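Local coordinates for protein endonuclease V isoform X2 (Ciona intestinalis, PDB 6OZI) that probably cleaves nucleic acid strands at inosine in a metal-ion-dependent reaction, as an endonuclease V of the RNase H-like clan that has come to act on RNA, at residues A[57-71]-A[97-110]. The protein carries 1 engineered substitution. Residues are numbered along the deposited sequence; the frame is centred on the assembly and turned at random.
Sequences MVVLSYPEMKQVYMN and ELQLLKAKKPNLEP. With K (potassium ion), chain E.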
loop_
_atom_site.group_PDB
_atom_site.type_symbol
_atom_site.label_atom_id
_atom_site.label_comp_id
_atom_site.label_asym_id
_atom_site.label_seq_id
_atom_site.Cartn_x
_atom_site.Cartn_y
_atom_site.Cartn_z
ATOM N N MET A 57 -11.705 -7.202 -15.905
ATOM C CA MET A 57 -12.530 -8.380 -15.690
ATOM C C MET A 57 -11.607 -9.587 -15.642
ATOM O O MET A 57 -10.680 -9.696 -16.453
ATOM C CB MET A 57 -13.592 -8.537 -16.789
ATOM C CG MET A 57 -14.424 -9.810 -16.681
ATOM S SD MET A 57 -15.950 -9.774 -17.665
ATOM C CE MET A 57 -16.968 -8.603 -16.755
ATOM N N VAL A 58 -11.838 -10.466 -14.667
ATOM C CA VAL A 58 -11.035 -11.664 -14.477
ATOM C C VAL A 58 -11.970 -12.860 -14.419
ATOM O O VAL A 58 -13.155 -12.735 -14.104
ATOM C CB VAL A 58 -10.182 -11.606 -13.191
ATOM C CG1 VAL A 58 -9.118 -10.519 -13.287
ATOM C CG2 VAL A 58 -11.077 -11.374 -11.981
ATOM N N VAL A 59 -11.427 -14.029 -14.750
ATOM C CA VAL A 59 -12.111 -15.296 -14.538
ATOM C C VAL A 59 -11.142 -16.246 -13.851
ATOM O O VAL A 59 -10.031 -16.473 -14.350
ATOM C CB VAL A 59 -12.635 -15.923 -15.844
ATOM C CG1 VAL A 59 -13.404 -17.202 -15.534
ATOM C CG2 VAL A 59 -13.527 -14.950 -16.600
ATOM N N LEU A 60 -11.576 -16.811 -12.723
ATOM C CA LEU A 60 -10.821 -17.788 -11.953
ATOM C C LEU A 60 -11.576 -19.108 -11.946
ATOM O O LEU A 60 -12.808 -19.133 -11.912
ATOM C CB LEU A 60 -10.605 -17.330 -10.503
ATOM C CG LEU A 60 -9.564 -16.246 -10.214
ATOM C CD1 LEU A 60 -9.968 -14.896 -10.791
ATOM C CD2 LEU A 60 -9.327 -16.134 -8.718
ATOM N N SER A 61 -10.831 -20.210 -11.970
ATOM C CA SER A 61 -11.469 -21.512 -11.879
ATOM C C SER A 61 -12.053 -21.718 -10.488
ATOM O O SER A 61 -11.607 -21.117 -9.508
ATOM C CB SER A 61 -10.479 -22.630 -12.205
ATOM O OG SER A 61 -9.357 -22.583 -11.343
ATOM N N TYR A 62 -13.071 -22.567 -10.416
ATOM C CA TYR A 62 -13.701 -22.914 -9.150
ATOM C C TYR A 62 -13.698 -24.428 -9.010
ATOM O O TYR A 62 -14.117 -25.129 -9.930
ATOM C CB TYR A 62 -15.134 -22.379 -9.075
ATOM C CG TYR A 62 -15.736 -22.465 -7.688
ATOM C CD1 TYR A 62 -16.249 -23.661 -7.198
ATOM C CD2 TYR A 62 -15.791 -21.346 -6.869
ATOM C CE1 TYR A 62 -16.786 -23.741 -5.916
ATOM C CE2 TYR A 62 -16.327 -21.410 -5.595
ATOM C CZ TYR A 62 -16.827 -22.610 -5.124
ATOM O OH TYR A 62 -17.363 -22.668 -3.861
ATOM N N PRO A 63 -13.271 -24.942 -7.844
ATOM C CA PRO A 63 -12.874 -24.194 -6.643
ATOM C C PRO A 63 -11.381 -23.889 -6.503
ATOM O O PRO A 63 -10.973 -23.418 -5.443
ATOM C CB PRO A 63 -13.310 -25.129 -5.518
ATOM C CG PRO A 63 -13.075 -26.496 -6.101
ATOM C CD PRO A 63 -13.331 -26.392 -7.587
ATOM N N GLU A 64 -10.584 -24.144 -7.541
ATOM C CA GLU A 64 -9.135 -24.012 -7.408
ATOM C C GLU A 64 -8.676 -22.562 -7.257
ATOM O O GLU A 64 -7.569 -22.334 -6.759
ATOM C CB GLU A 64 -8.436 -24.647 -8.609
ATOM C CG GLU A 64 -8.549 -26.160 -8.678
ATOM C CD GLU A 64 -9.871 -26.632 -9.273
ATOM O OE1 GLU A 64 -10.689 -25.779 -9.685
ATOM O OE2 GLU A 64 -10.090 -27.862 -9.327
ATOM N N MET A 65 -9.495 -21.588 -7.667
ATOM C CA MET A 65 -9.169 -20.158 -7.555
ATOM C C MET A 65 -7.921 -19.795 -8.353
ATOM O O MET A 65 -7.122 -18.959 -7.937
ATOM C CB MET A 65 -9.017 -19.707 -6.099
ATOM C CG MET A 65 -10.322 -19.568 -5.344
ATOM S SD MET A 65 -11.457 -18.415 -6.147
ATOM C CE MET A 65 -12.646 -19.591 -6.786
ATOM N N LYS A 66 -7.745 -20.432 -9.503
ATOM C CA LYS A 66 -6.642 -20.135 -10.408
ATOM C C LYS A 66 -7.125 -19.211 -11.515
ATOM O O LYS A 66 -8.116 -19.506 -12.188
ATOM C CB LYS A 66 -6.064 -21.418 -11.006
ATOM C CG LYS A 66 -5.365 -22.341 -10.013
ATOM C CD LYS A 66 -3.960 -21.840 -9.687
ATOM C CE LYS A 66 -3.877 -20.987 -8.426
ATOM N NZ LYS A 66 -2.481 -20.459 -8.255
ATOM N N GLN A 67 -6.422 -18.099 -11.698
ATOM C CA GLN A 67 -6.799 -17.129 -12.715
ATOM C C GLN A 67 -6.605 -17.743 -14.100
ATOM O O GLN A 67 -5.515 -18.230 -14.428
ATOM C CB GLN A 67 -5.965 -15.859 -12.572
ATOM C CG GLN A 67 -6.427 -14.711 -13.454
ATOM C CD GLN A 67 -5.529 -13.496 -13.317
ATOM O OE1 GLN A 67 -5.457 -12.880 -12.252
ATOM N NE2 GLN A 67 -4.828 -13.152 -14.396
ATOM N N VAL A 68 -7.673 -17.762 -14.894
ATOM C CA VAL A 68 -7.607 -18.251 -16.267
ATOM C C VAL A 68 -7.917 -17.169 -17.287
ATOM O O VAL A 68 -7.672 -17.387 -18.483
ATOM C CB VAL A 68 -8.537 -19.464 -16.489
ATOM C CG1 VAL A 68 -8.065 -20.665 -15.680
ATOM C CG2 VAL A 68 -9.970 -19.111 -16.121
ATOM N N TYR A 69 -8.442 -16.017 -16.867
ATOM C CA TYR A 69 -8.696 -14.927 -17.802
ATOM C C TYR A 69 -8.491 -13.595 -17.099
ATOM O O TYR A 69 -8.855 -13.438 -15.934
ATOM C CB TYR A 69 -10.117 -15.004 -18.372
ATOM C CG TYR A 69 -10.513 -13.855 -19.293
ATOM C CD1 TYR A 69 -11.077 -12.684 -18.783
ATOM C CD2 TYR A 69 -10.354 -13.955 -20.671
ATOM C CE1 TYR A 69 -11.456 -11.647 -19.616
ATOM C CE2 TYR A 69 -10.727 -12.923 -21.508
ATOM C CZ TYR A 69 -11.279 -11.772 -20.977
ATOM O OH TYR A 69 -11.654 -10.752 -21.820
ATOM N N MET A 70 -7.911 -12.638 -17.815
ATOM C CA MET A 70 -7.784 -11.279 -17.310
ATOM C C MET A 70 -7.779 -10.316 -18.486
ATOM O O MET A 70 -7.190 -10.606 -19.531
ATOM C CB MET A 70 -6.511 -11.098 -16.471
ATOM C CG MET A 70 -6.391 -9.732 -15.793
ATOM S SD MET A 70 -5.611 -8.470 -16.830
ATOM C CE MET A 70 -3.877 -8.838 -16.547
ATOM N N ASN A 71 -8.448 -9.177 -18.314
ATOM C CA ASN A 71 -8.362 -8.102 -19.292
ATOM C C ASN A 71 -8.597 -6.773 -18.587
ATOM O O ASN A 71 -9.432 -6.685 -17.682
ATOM C CB ASN A 71 -9.364 -8.289 -20.442
ATOM C CG ASN A 71 -9.246 -7.200 -21.499
ATOM O OD1 ASN A 71 -8.361 -7.240 -22.357
ATOM N ND2 ASN A 71 -10.141 -6.222 -21.442
ATOM N N GLU A 97 -16.572 -5.052 -20.806
ATOM C CA GLU A 97 -15.690 -6.160 -20.437
ATOM C C GLU A 97 -16.368 -7.499 -20.689
ATOM O O GLU A 97 -15.749 -8.423 -21.226
ATOM C CB GLU A 97 -15.261 -6.057 -18.969
ATOM C CG GLU A 97 -14.312 -4.910 -18.630
ATOM C CD GLU A 97 -12.893 -5.127 -19.153
ATOM O OE1 GLU A 97 -12.605 -6.196 -19.732
ATOM O OE2 GLU A 97 -12.058 -4.217 -18.988
ATOM N N LEU A 98 -17.643 -7.615 -20.309
ATOM C CA LEU A 98 -18.372 -8.869 -20.459
ATOM C C LEU A 98 -18.483 -9.258 -21.923
ATOM O O LEU A 98 -18.282 -10.421 -22.286
ATOM C CB LEU A 98 -19.760 -8.739 -19.834
ATOM C CG LEU A 98 -20.645 -9.984 -19.885
ATOM C CD1 LEU A 98 -20.030 -11.083 -19.034
ATOM C CD2 LEU A 98 -22.057 -9.663 -19.418
ATOM N N GLN A 99 -18.843 -8.296 -22.779
ATOM C CA GLN A 99 -18.938 -8.570 -24.207
ATOM C C GLN A 99 -17.591 -9.016 -24.770
ATOM O O GLN A 99 -17.523 -9.932 -25.604
ATOM C CB GLN A 99 -19.465 -7.327 -24.926
ATOM C CG GLN A 99 -19.140 -7.241 -26.397
ATOM C CD GLN A 99 -19.867 -6.087 -27.083
ATOM O OE1 GLN A 99 -19.834 -4.943 -26.616
ATOM N NE2 GLN A 99 -20.492 -6.378 -28.218
ATOM N N LEU A 100 -16.505 -8.374 -24.325
ATOM C CA LEU A 100 -15.171 -8.798 -24.742
ATOM C C LEU A 100 -14.872 -10.228 -24.295
ATOM O O LEU A 100 -14.360 -11.036 -25.076
ATOM C CB LEU A 100 -14.132 -7.826 -24.190
ATOM C CG LEU A 100 -12.679 -8.034 -24.593
ATOM C CD1 LEU A 100 -12.554 -8.155 -26.089
ATOM C CD2 LEU A 100 -11.888 -6.847 -24.096
ATOM N N LEU A 101 -15.187 -10.561 -23.042
ATOM C CA LEU A 101 -14.975 -11.923 -22.554
ATOM C C LEU A 101 -15.766 -12.930 -23.384
ATOM O O LEU A 101 -15.237 -13.973 -23.787
ATOM C CB LEU A 101 -15.360 -12.014 -21.078
ATOM C CG LEU A 101 -15.471 -13.409 -20.464
ATOM C CD1 LEU A 101 -14.126 -14.124 -20.453
ATOM C CD2 LEU A 101 -16.033 -13.318 -19.054
ATOM N N LYS A 102 -17.038 -12.631 -23.655
ATOM C CA LYS A 102 -17.857 -13.557 -24.434
ATOM C C LYS A 102 -17.324 -13.729 -25.851
ATOM O O LYS A 102 -17.426 -14.821 -26.418
ATOM C CB LYS A 102 -19.313 -13.086 -24.476
ATOM C CG LYS A 102 -20.047 -13.195 -23.140
ATOM C CD LYS A 102 -21.510 -12.757 -23.253
ATOM C CE LYS A 102 -22.297 -13.173 -22.017
ATOM N NZ LYS A 102 -23.709 -12.703 -22.017
ATOM N N ALA A 103 -16.738 -12.679 -26.437
ATOM C CA ALA A 103 -16.210 -12.828 -27.790
ATOM C C ALA A 103 -14.867 -13.553 -27.796
ATOM O O ALA A 103 -14.582 -14.329 -28.713
ATOM C CB ALA A 103 -16.072 -11.460 -28.462
ATOM N N LYS A 104 -14.042 -13.322 -26.775
ATOM C CA LYS A 104 -12.695 -13.883 -26.725
ATOM C C LYS A 104 -12.709 -15.323 -26.224
ATOM O O LYS A 104 -12.193 -16.233 -26.877
ATOM C CB LYS A 104 -11.812 -13.022 -25.814
ATOM C CG LYS A 104 -10.582 -12.448 -26.481
ATOM C CD LYS A 104 -9.591 -11.915 -25.453
ATOM C CE LYS A 104 -8.222 -12.562 -25.641
ATOM N NZ LYS A 104 -7.099 -11.710 -25.140
ATOM N N LYS A 105 -13.289 -15.539 -25.048
ATOM C CA LYS A 105 -13.283 -16.842 -24.385
ATOM C C LYS A 105 -14.701 -17.174 -23.938
ATOM O O LYS A 105 -14.991 -17.221 -22.738
ATOM C CB LYS A 105 -12.331 -16.827 -23.189
ATOM C CG LYS A 105 -10.854 -16.616 -23.533
ATOM C CD LYS A 105 -10.246 -17.790 -24.276
ATOM C CE LYS A 105 -8.865 -17.435 -24.792
ATOM N NZ LYS A 105 -8.157 -18.612 -25.356
ATOM N N PRO A 106 -15.609 -17.438 -24.882
ATOM C CA PRO A 106 -17.001 -17.701 -24.485
ATOM C C PRO A 106 -17.138 -18.913 -23.592
ATOM O O PRO A 106 -18.028 -18.948 -22.732
ATOM C CB PRO A 106 -17.716 -17.910 -25.826
ATOM C CG PRO A 106 -16.641 -18.357 -26.761
ATOM C CD PRO A 106 -15.394 -17.629 -26.326
ATOM N N ASN A 107 -16.268 -19.905 -23.763
ATOM C CA ASN A 107 -16.294 -21.115 -22.955
ATOM C C ASN A 107 -15.683 -20.925 -21.574
ATOM O O ASN A 107 -15.705 -21.867 -20.777
ATOM C CB ASN A 107 -15.587 -22.237 -23.708
ATOM C CG ASN A 107 -16.301 -22.594 -25.003
ATOM O OD1 ASN A 107 -17.525 -22.492 -25.097
ATOM N ND2 ASN A 107 -15.538 -22.987 -26.014
ATOM N N LEU A 108 -15.114 -19.754 -21.285
ATOM C CA LEU A 108 -14.637 -19.413 -19.951
ATOM C C LEU A 108 -15.595 -18.489 -19.221
ATOM O O LEU A 108 -15.271 -18.019 -18.126
ATOM C CB LEU A 108 -13.255 -18.750 -20.013
ATOM C CG LEU A 108 -12.053 -19.577 -20.460
ATOM C CD1 LEU A 108 -10.785 -18.720 -20.443
ATOM C CD2 LEU A 108 -11.890 -20.788 -19.567
ATOM N N GLU A 109 -16.759 -18.213 -19.800
ATOM C CA GLU A 109 -17.717 -17.343 -19.139
ATOM C C GLU A 109 -18.115 -17.975 -17.810
ATOM O O GLU A 109 -18.473 -19.158 -17.777
ATOM C CB GLU A 109 -18.955 -17.105 -20.011
ATOM C CG GLU A 109 -19.923 -16.112 -19.374
ATOM C CD GLU A 109 -21.253 -15.970 -20.102
ATOM O OE1 GLU A 109 -21.420 -16.533 -21.206
ATOM O OE2 GLU A 109 -22.152 -15.308 -19.539
ATOM N N PRO A 110 -18.021 -17.250 -16.701
ATOM C CA PRO A 110 -18.287 -17.858 -15.398
ATOM C C PRO A 110 -19.779 -17.962 -15.135
ATOM O O PRO A 110 -20.590 -17.226 -15.697
ATOM C CB PRO A 110 -17.619 -16.890 -14.416
ATOM C CG PRO A 110 -17.687 -15.574 -15.107
ATOM C CD PRO A 110 -17.565 -15.853 -16.582
HETATM K K K E . -6.743 -5.001 -23.012
HETATM O O HOH W 1 -12.951 -9.008 -20.782
HETATM O O HOH W 2 -9.598 -3.894 -23.575
HETATM O O HOH W 3 -4.691 -3.721 -21.795
HETATM O O HOH W 4 -5.161 -6.716 -20.838
#
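Asn71 splits its side-chain amide between a metal and an acid: OD1 coordinates a potassium ion, which the backbone O of Thr72 also binds, while ND2 hydrogen-bonds to Glu97 OE1 at 3.0 Å. The bond is nearly straight, 164°; Glu97 OE1 lies near the plane of the Asn71 amide and is met on its syn side, a little out of the carboxylate plane, which is turned 61° from the amide. Glu97 bends back at chi2, bringing its acid up beside strand 67-71; OE2 is held by Ser55 and Thr73, so the carboxylate is gripped through both oxygens and its rotation is fixed. A water bridges OE1 and the backbone O of Glu97 and lies at the edge of the Tyr69 ring, in its plane; its approach to Tyr69 OH is too short to be trusted as a bond.

Next to this polar end, Leu101 CD1 sits over the centre of the Tyr69 ring, 3.5 Å from the centroid and only 2° off the normal, a CH-pi contact. The two torsions of Leu101 together turn CD1 to the ring and CD2 to Met57 SD (3.8 Å) and Val59 CG2 (3.9 Å). Met57 runs antiparallel alongside Glu97, their CB atoms 3.7 Å apart. Farther along, Val59 CG1 lies 3.3 Å from the backbone O of Leu108, and Leu108 CD1 reaches Tyr69 CB. Val68 and Tyr69 form a classic beta bulge opposite Val59, whose O accepts from both backbone N atoms.

The C-terminal part of helix 86-104 thus packs on the antiparallel hairpin 52-61/67-76 at one edge of the RNase H-like sheet, the axis of segment 97-104 passing 9.4 Å from that of strand 57-61; Phe113 of strand 112-116 and Tyr37 of strand 37-45 continue the apolar layer, and helix 227-243 meets Leu60 and Met70, which point away from helix 86-104.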